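Local coordinates for protein inorganic polyphosphate/ATP-glucomannokinase (Arthrobacter sp., PDB 1WOQ) that phosphorylates glucose and probably mannose, with inorganic polyphosphate or ATP as the phosphoryl donor, at residues E64-P69 / L114-E119; H208-F213 / L235-P240; G222-S225 / E230-P233. All coordinates share one frame; numbering follows the deposited sequence.

Contact 1 (E64-P69 / L114-E119); sequences ELSARP and LGRPVE
Arg-116 brings one end of its guanidinium group up to the hydroxyl of Ser-66, and this single polar meeting is what joins 64-69 to 114-119. Arg-116 NH1 donates to Ser-66 OG over 2.9 Å. The bond is bent, with an angle of 140° at the hydrogen, and the hydroxyl lies at the edge of the guanidinium, tilted 16° from its plane. The arginine chain leaves its backbone with CG lodged between N and the carbonyl carbon (chi1 63°) and then kinks at chi3, which brings NH1 up to the Ser-66 hydroxyl. Ser-66 OG also bonds to the carbonyl oxygen of Val-62, one turn back, while Arg-116 NE is taken by Ser-76 O. The serine hydroxyl thus has two partners and, NH2 being bonded elsewhere, all three guanidinium nitrogens are engaged. With an alanine in place of Arg-116, the Ser-66 hydroxyl would probably lose its guanidinium partner, and Ser-76 O the donor that NE supplies. Within 64-69, Arg-68 grips Glu-64 side-on, NE and NH2 both reaching OE2, with Leu-65 CD2 lying over the guanidinium face. Ser-66 and Arg-116 illustrate how a long side chain can span a gap between backbones: their CA atoms are 11.5 Å apart. Arg-116 lies just ahead of edge strand 118-122, touches Val-78 of the adjacent parallel strand 78-82, and reaches the C-terminal part of helix 51-66.

Contact 2 (H208-F213 / L235-P240); sequences HVEFLF and LRLRTP
Glu-210 is by far the most deeply engaged residue here, and its carboxylate accepts the Thr-239 hydroxyl and, more weakly, two backbone N-H groups of the loop. Leaving the helix with CG anti to the backbone N (chi1 168°) and extended beyond it, the chain delivers OE1 to the hydroxyl of Thr-239, with Glu-210 OE1 and Thr-239 OG1 2.7 Å apart. The hydroxyl donates on the anti side of that oxygen, 24° out of the carboxylate plane. Thr-239 N adds a weak bond to the same OE1, and Arg-238 N reaches both carboxylate oxygens, again weakly. Gathering several donors round one carboxylate lets a helix hold an irregular loop. In this ROK-family kinase, with its actin-like ATPase fold, the helix is 195-213 and the loop leads into edge strand 241-243 of the sheet that also holds strands 143-149 and 217-221. Thr-239 OG1 sits beside its backbone N, and therefore the hydroxyl and the amide of one residue converge on OE1. Leu-237 CB comes within 3.4 Å of Glu-210 OE1, while its side chain packs on Phe-206 and Ser-207. Phe-218 of strand 217-221 touches both Glu-210 and Thr-239.

Contact 3 (G222-S225 / E230-P233); sequences GGIS and EYLP
The Tyr-231 ring meets 222-225 at its edge, where the carbonyl oxygen of Ile-224 lies in the plane of the ring beside the phenol oxygen. Elsewhere round the tyrosine stand Ser-199 and Leu-202 of helix 195-213, Leu-149 of strand 143-149 and Val-220 of strand 217-221. The hydroxyl donates to that carbonyl, Tyr-231 OH and Ile-224 O being 2.9 Å apart, but it arrives from above the carbonyl plane, 50° out of it, with a C=O...donor angle of 113°. Tyr-231 CG stands between its backbone N and carbonyl carbon (chi1 50°), which lays the ring across to the Ile-224 carbonyl. The contact exemplifies a buried phenol tying two points of one connection, here the long loop between strands 217-221 and 241-243 in the sheet that also holds 143-149 of this ROK kinase. The loop opens on a short 3-10 turn, where Gly-222 O accepts from both the backbone N and the OG of Ser-225. Ser-225 OG is 2.8 Å from Gly-222 O, almost in line with the carbonyl bond. Ser-225 CA approaches Tyr-231 OH to 3.4 Å. Ile-224 lies roughly perpendicular to the tyrosine side chain and rests on Tyr-198 and Leu-149.

Overall arrangement
Contact 1 belongs to the half of the molecule built on the sheet holding strands 78-82 and 118-122; contacts 2 and 3 belong to the other half, across the chain's centre. Centre to centre, contact 1 lies about 41 Å from contact 2 and about 34 Å from contact 3. Contacts 2 and 3 are about 16 Å apart between centres, and contact 3 is nested inside the loop that contact 2 closes: the chain leaves strand 217-221 through 222-225, passes 230-233, and runs almost at once into 235-240. Pro-233 O receives a bond from Arg-236 NH1 at that junction. In contact 3, the Ile-224 side chain is about 11 Å from the bound beta-D-glucopyranose.

Contact 1 (E64-P69 / L114-E119)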
loop_
_atom_site.group_PDB
_atom_site.type_symbol
_atom_site.label_atom_id
_atom_site.label_comp_id
_atom_site.label_asym_id
_atom_site.label_seq_id
_atom_site.Cartn_x
_atom_site.Cartn_y
_atom_site.Cartn_z
ATOM N N GLU A 64 -15.065 -15.568 -0.012
ATOM C CA GLU A 64 -14.522 -16.410 -1.074
ATOM C C GLU A 64 -13.264 -17.143 -0.620
ATOM O O GLU A 64 -13.159 -18.362 -0.769
ATOM C CB GLU A 64 -14.207 -15.554 -2.307
ATOM C CG GLU A 64 -13.290 -16.198 -3.348
ATOM C CD GLU A 64 -13.874 -17.439 -4.001
ATOM O OE1 GLU A 64 -15.114 -17.565 -4.073
ATOM O OE2 GLU A 64 -13.083 -18.285 -4.464
ATOM N N LEU A 65 -12.314 -16.398 -0.061
ATOM C CA LEU A 65 -11.058 -16.981 0.398
ATOM C C LEU A 65 -11.242 -17.948 1.559
ATOM O O LEU A 65 -10.563 -18.971 1.629
ATOM C CB LEU A 65 -10.077 -15.870 0.801
ATOM C CG LEU A 65 -9.684 -14.906 -0.325
ATOM C CD1 LEU A 65 -8.830 -13.774 0.242
ATOM C CD2 LEU A 65 -8.926 -15.653 -1.415
ATOM N N SER A 66 -12.161 -17.629 2.465
ATOM C CA SER A 66 -12.412 -18.478 3.625
ATOM C C SER A 66 -13.035 -19.819 3.247
ATOM O O SER A 66 -12.982 -20.775 4.024
ATOM C CB SER A 66 -13.330 -17.761 4.619
ATOM O OG SER A 66 -12.778 -16.525 5.033
ATOM N N ALA A 67 -13.619 -19.895 2.055
ATOM C CA ALA A 67 -14.257 -21.129 1.604
ATOM C C ALA A 67 -13.279 -22.068 0.910
ATOM O O ALA A 67 -13.613 -23.214 0.610
ATOM C CB ALA A 67 -15.417 -20.804 0.667
ATOM N N ARG A 68 -12.068 -21.589 0.656
ATOM C CA ARG A 68 -11.070 -22.412 -0.017
ATOM C C ARG A 68 -10.416 -23.423 0.916
ATOM O O ARG A 68 -10.271 -23.180 2.115
ATOM C CB ARG A 68 -10.009 -21.522 -0.660
ATOM C CG ARG A 68 -10.597 -20.573 -1.678
ATOM C CD ARG A 68 -9.528 -19.848 -2.449
ATOM N NE ARG A 68 -10.111 -18.930 -3.418
ATOM C CZ ARG A 68 -9.397 -18.133 -4.201
ATOM N NH1 ARG A 68 -8.074 -18.152 -4.121
ATOM N NH2 ARG A 68 -10.005 -17.318 -5.055
ATOM N N PRO A 69 -10.011 -24.578 0.372
ATOM C CA PRO A 69 -9.375 -25.614 1.189
ATOM C C PRO A 69 -8.112 -25.145 1.906
ATOM O O PRO A 69 -7.781 -25.649 2.979
ATOM C CB PRO A 69 -9.109 -26.736 0.181
ATOM C CG PRO A 69 -8.959 -26.008 -1.120
ATOM C CD PRO A 69 -10.061 -24.977 -1.045
ATOM N N LEU A 114 -17.533 -8.736 9.141
ATOM C CA LEU A 114 -16.930 -10.038 8.856
ATOM C C LEU A 114 -17.130 -11.102 9.929
ATOM O O LEU A 114 -16.977 -12.299 9.659
ATOM C CB LEU A 114 -15.429 -9.881 8.594
ATOM C CG LEU A 114 -15.006 -9.139 7.323
ATOM C CD1 LEU A 114 -13.490 -9.055 7.259
ATOM C CD2 LEU A 114 -15.534 -9.866 6.111
ATOM N N GLY A 115 -17.449 -10.680 11.147
ATOM C CA GLY A 115 -17.646 -11.645 12.215
ATOM C C GLY A 115 -16.349 -12.255 12.710
ATOM O O GLY A 115 -16.328 -13.372 13.221
ATOM N N ARG A 116 -15.256 -11.517 12.550
ATOM C CA ARG A 116 -13.940 -11.963 12.993
ATOM C C ARG A 116 -13.085 -10.710 13.135
ATOM O O ARG A 116 -13.390 -9.682 12.533
ATOM C CB ARG A 116 -13.321 -12.915 11.959
ATOM C CG ARG A 116 -13.065 -12.267 10.604
ATOM C CD ARG A 116 -13.066 -13.290 9.473
ATOM N NE ARG A 116 -11.937 -14.216 9.518
ATOM C CZ ARG A 116 -11.764 -15.204 8.645
ATOM N NH1 ARG A 116 -12.649 -15.390 7.673
ATOM N NH2 ARG A 116 -10.704 -15.993 8.726
ATOM N N PRO A 117 -12.010 -10.772 13.933
ATOM C CA PRO A 117 -11.169 -9.581 14.091
ATOM C C PRO A 117 -10.535 -9.089 12.790
ATOM O O PRO A 117 -10.031 -9.876 11.992
ATOM C CB PRO A 117 -10.130 -10.021 15.123
ATOM C CG PRO A 117 -10.072 -11.511 14.950
ATOM C CD PRO A 117 -11.514 -11.883 14.764
ATOM N N VAL A 118 -10.580 -7.779 12.589
ATOM C CA VAL A 118 -10.009 -7.156 11.401
ATOM C C VAL A 118 -9.176 -5.969 11.846
ATOM O O VAL A 118 -9.635 -5.137 12.633
ATOM C CB VAL A 118 -11.100 -6.639 10.436
ATOM C CG1 VAL A 118 -10.454 -5.899 9.267
ATOM C CG2 VAL A 118 -11.937 -7.791 9.929
ATOM N N GLU A 119 -7.947 -5.901 11.351
ATOM C CA GLU A 119 -7.053 -4.805 11.688
ATOM C C GLU A 119 -6.551 -4.158 10.415
ATOM O O GLU A 119 -5.954 -4.814 9.557
ATOM C CB GLU A 119 -5.895 -5.314 12.536
ATOM C CG GLU A 119 -6.341 -5.705 13.933
ATOM C CD GLU A 119 -5.209 -6.213 14.789
ATOM O OE1 GLU A 119 -4.137 -5.576 14.791
ATOM O OE2 GLU A 119 -5.400 -7.242 15.470
#

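Contact 2 (H208-F213 / L235-P240)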
loop_
_atom_site.group_PDB
_atom_site.type_symbol
_atom_site.label_atom_id
_atom_site.label_comp_id
_atom_site.label_asym_id
_atom_site.label_seq_id
_atom_site.Cartn_x
_atom_site.Cartn_y
_atom_site.Cartn_z
ATOM N N HIS A 208 14.120 15.891 -3.748
ATOM C CA HIS A 208 13.649 16.654 -2.597
ATOM C C HIS A 208 13.567 15.743 -1.375
ATOM O O HIS A 208 14.053 16.093 -0.301
ATOM C CB HIS A 208 12.269 17.261 -2.863
ATOM C CG HIS A 208 11.725 18.039 -1.703
ATOM N ND1 HIS A 208 10.519 17.744 -1.106
ATOM C CD2 HIS A 208 12.231 19.096 -1.026
ATOM C CE1 HIS A 208 10.304 18.587 -0.111
ATOM N NE2 HIS A 208 11.329 19.417 -0.041
ATOM N N VAL A 209 12.959 14.573 -1.544
ATOM C CA VAL A 209 12.816 13.625 -0.441
ATOM C C VAL A 209 14.194 13.131 0.012
ATOM O O VAL A 209 14.421 12.863 1.191
ATOM C CB VAL A 209 11.930 12.429 -0.864
ATOM C CG1 VAL A 209 11.870 11.390 0.250
ATOM C CG2 VAL A 209 10.518 12.929 -1.187
ATOM N N GLU A 210 15.110 13.023 -0.943
ATOM C CA GLU A 210 16.473 12.593 -0.668
ATOM C C GLU A 210 17.134 13.613 0.259
ATOM O O GLU A 210 17.855 13.248 1.196
ATOM C CB GLU A 210 17.229 12.483 -1.996
ATOM C CG GLU A 210 18.719 12.316 -1.899
ATOM C CD GLU A 210 19.320 12.011 -3.252
ATOM O OE1 GLU A 210 19.270 10.836 -3.668
ATOM O OE2 GLU A 210 19.818 12.950 -3.907
ATOM N N PHE A 211 16.877 14.893 0.008
ATOM C CA PHE A 211 17.446 15.942 0.850
ATOM C C PHE A 211 16.789 15.909 2.229
ATOM O O PHE A 211 17.442 16.134 3.249
ATOM C CB PHE A 211 17.239 17.320 0.213
ATOM C CG PHE A 211 17.842 18.450 1.007
ATOM C CD1 PHE A 211 17.162 19.003 2.085
ATOM C CD2 PHE A 211 19.110 18.932 0.698
ATOM C CE1 PHE A 211 17.737 20.021 2.850
ATOM C CE2 PHE A 211 19.693 19.949 1.455
ATOM C CZ PHE A 211 19.003 20.493 2.535
ATOM N N LEU A 212 15.494 15.617 2.258
ATOM C CA LEU A 212 14.769 15.566 3.520
ATOM C C LEU A 212 15.193 14.430 4.453
ATOM O O LEU A 212 15.226 14.614 5.669
ATOM C CB LEU A 212 13.257 15.447 3.263
ATOM C CG LEU A 212 12.536 16.634 2.622
ATOM C CD1 LEU A 212 11.065 16.286 2.395
ATOM C CD2 LEU A 212 12.657 17.854 3.534
ATOM N N PHE A 213 15.540 13.271 3.899
ATOM C CA PHE A 213 15.870 12.125 4.746
ATOM C C PHE A 213 17.146 11.325 4.492
ATOM O O PHE A 213 17.425 10.385 5.238
ATOM C CB PHE A 213 14.685 11.153 4.738
ATOM C CG PHE A 213 13.465 11.689 5.417
ATOM C CD1 PHE A 213 13.440 11.837 6.799
ATOM C CD2 PHE A 213 12.359 12.083 4.676
ATOM C CE1 PHE A 213 12.327 12.378 7.437
ATOM C CE2 PHE A 213 11.240 12.626 5.305
ATOM C CZ PHE A 213 11.229 12.773 6.688
ATOM N N LEU A 235 16.866 9.350 -13.979
ATOM C CA LEU A 235 17.115 10.059 -12.734
ATOM C C LEU A 235 18.588 10.132 -12.359
ATOM O O LEU A 235 19.384 9.266 -12.722
ATOM C CB LEU A 235 16.318 9.412 -11.595
ATOM C CG LEU A 235 14.811 9.288 -11.842
ATOM C CD1 LEU A 235 14.137 8.681 -10.611
ATOM C CD2 LEU A 235 14.222 10.656 -12.149
ATOM N N ARG A 236 18.940 11.190 -11.638
ATOM C CA ARG A 236 20.304 11.405 -11.177
ATOM C C ARG A 236 20.222 11.697 -9.686
ATOM O O ARG A 236 20.149 12.853 -9.267
ATOM C CB ARG A 236 20.934 12.582 -11.926
ATOM C CG ARG A 236 21.153 12.315 -13.413
ATOM C CD ARG A 236 22.217 11.242 -13.628
ATOM N NE ARG A 236 22.427 10.930 -15.042
ATOM C CZ ARG A 236 21.610 10.182 -15.777
ATOM N NH1 ARG A 236 20.517 9.656 -15.243
ATOM N NH2 ARG A 236 21.888 9.956 -17.054
ATOM N N LEU A 237 20.223 10.633 -8.891
ATOM C CA LEU A 237 20.118 10.753 -7.445
ATOM C C LEU A 237 21.343 10.202 -6.734
ATOM O O LEU A 237 22.096 9.406 -7.294
ATOM C CB LEU A 237 18.883 9.993 -6.959
ATOM C CG LEU A 237 17.553 10.352 -7.616
ATOM C CD1 LEU A 237 16.494 9.334 -7.216
ATOM C CD2 LEU A 237 17.145 11.759 -7.211
ATOM N N ARG A 238 21.530 10.625 -5.491
ATOM C CA ARG A 238 22.651 10.151 -4.696
ATOM C C ARG A 238 22.219 8.844 -4.033
ATOM O O ARG A 238 23.042 8.079 -3.542
ATOM C CB ARG A 238 23.011 11.182 -3.621
ATOM C CG ARG A 238 24.366 10.959 -2.966
ATOM C CD ARG A 238 25.492 11.080 -3.987
ATOM N NE ARG A 238 26.817 11.045 -3.373
ATOM C CZ ARG A 238 27.265 11.949 -2.505
ATOM N NH1 ARG A 238 28.487 11.836 -2.002
ATOM N NH2 ARG A 238 26.493 12.963 -2.140
ATOM N N THR A 239 20.914 8.594 -4.045
ATOM C CA THR A 239 20.339 7.401 -3.427
ATOM C C THR A 239 19.996 6.323 -4.445
ATOM O O THR A 239 19.380 6.603 -5.469
ATOM C CB THR A 239 19.028 7.746 -2.687
ATOM O OG1 THR A 239 19.239 8.879 -1.840
ATOM C CG2 THR A 239 18.552 6.563 -1.850
ATOM N N PRO A 240 20.395 5.069 -4.179
ATOM C CA PRO A 240 20.052 4.027 -5.145
ATOM C C PRO A 240 18.532 3.905 -5.162
ATOM O O PRO A 240 17.875 4.068 -4.130
ATOM C CB PRO A 240 20.749 2.786 -4.586
ATOM C CG PRO A 240 20.821 3.059 -3.114
ATOM C CD PRO A 240 21.180 4.523 -3.060
#

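Contact 3 (G222-S225 / E230-P233)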
loop_
_atom_site.group_PDB
_atom_site.type_symbol
_atom_site.label_atom_id
_atom_site.label_comp_id
_atom_site.label_asym_id
_atom_site.label_seq_id
_atom_site.Cartn_x
_atom_site.Cartn_y
_atom_site.Cartn_z
ATOM N N GLY A 222 3.719 0.537 -6.589
ATOM C CA GLY A 222 2.564 1.022 -7.318
ATOM C C GLY A 222 2.499 0.371 -8.685
ATOM O O GLY A 222 3.492 -0.167 -9.176
ATOM N N GLY A 223 1.326 0.430 -9.305
ATOM C CA GLY A 223 1.142 -0.174 -10.611
ATOM C C GLY A 223 2.193 0.129 -11.663
ATOM O O GLY A 223 2.770 -0.789 -12.243
ATOM N N ILE A 224 2.466 1.406 -11.906
ATOM C CA ILE A 224 3.435 1.770 -12.930
ATOM C C ILE A 224 4.901 1.540 -12.582
ATOM O O ILE A 224 5.785 1.901 -13.358
ATOM C CB ILE A 224 3.260 3.234 -13.381
ATOM C CG1 ILE A 224 3.496 4.187 -12.209
ATOM C CG2 ILE A 224 1.867 3.422 -13.960
ATOM C CD1 ILE A 224 3.573 5.644 -12.627
ATOM N N SER A 225 5.172 0.946 -11.426
ATOM C CA SER A 225 6.559 0.666 -11.077
ATOM C C SER A 225 7.020 -0.422 -12.042
ATOM O O SER A 225 8.212 -0.695 -12.170
ATOM C CB SER A 225 6.681 0.177 -9.629
ATOM O OG SER A 225 6.079 -1.091 -9.443
ATOM N N GLU A 230 11.401 2.891 -17.786
ATOM C CA GLU A 230 11.100 4.038 -18.639
ATOM C C GLU A 230 11.439 5.386 -18.003
ATOM O O GLU A 230 11.473 6.407 -18.694
ATOM C CB GLU A 230 9.616 4.043 -19.018
ATOM C CG GLU A 230 9.198 2.952 -19.985
ATOM C CD GLU A 230 9.944 3.027 -21.303
ATOM O OE1 GLU A 230 10.103 4.144 -21.834
ATOM O OE2 GLU A 230 10.366 1.967 -21.810
ATOM N N TYR A 231 11.684 5.404 -16.696
ATOM C CA TYR A 231 11.991 6.667 -16.034
ATOM C C TYR A 231 13.121 6.656 -15.008
ATOM O O TYR A 231 13.826 7.655 -14.860
ATOM C CB TYR A 231 10.715 7.246 -15.407
ATOM C CG TYR A 231 9.923 6.286 -14.544
ATOM C CD1 TYR A 231 10.262 6.065 -13.208
ATOM C CD2 TYR A 231 8.811 5.619 -15.059
ATOM C CE1 TYR A 231 9.508 5.205 -12.403
ATOM C CE2 TYR A 231 8.052 4.756 -14.265
ATOM C CZ TYR A 231 8.405 4.554 -12.939
ATOM O OH TYR A 231 7.662 3.696 -12.158
ATOM N N LEU A 232 13.308 5.548 -14.299
ATOM C CA LEU A 232 14.380 5.498 -13.308
ATOM C C LEU A 232 15.752 5.739 -13.942
ATOM O O LEU A 232 16.586 6.442 -13.376
ATOM C CB LEU A 232 14.372 4.161 -12.559
ATOM C CG LEU A 232 13.153 3.892 -11.673
ATOM C CD1 LEU A 232 13.397 2.620 -10.870
ATOM C CD2 LEU A 232 12.909 5.070 -10.734
ATOM N N PRO A 233 16.005 5.159 -15.128
ATOM C CA PRO A 233 17.304 5.364 -15.779
ATOM C C PRO A 233 17.640 6.840 -16.034
ATOM O O PRO A 233 18.811 7.206 -16.121
ATOM C CB PRO A 233 17.163 4.571 -17.075
ATOM C CG PRO A 233 16.279 3.437 -16.668
ATOM C CD PRO A 233 15.220 4.135 -15.842
#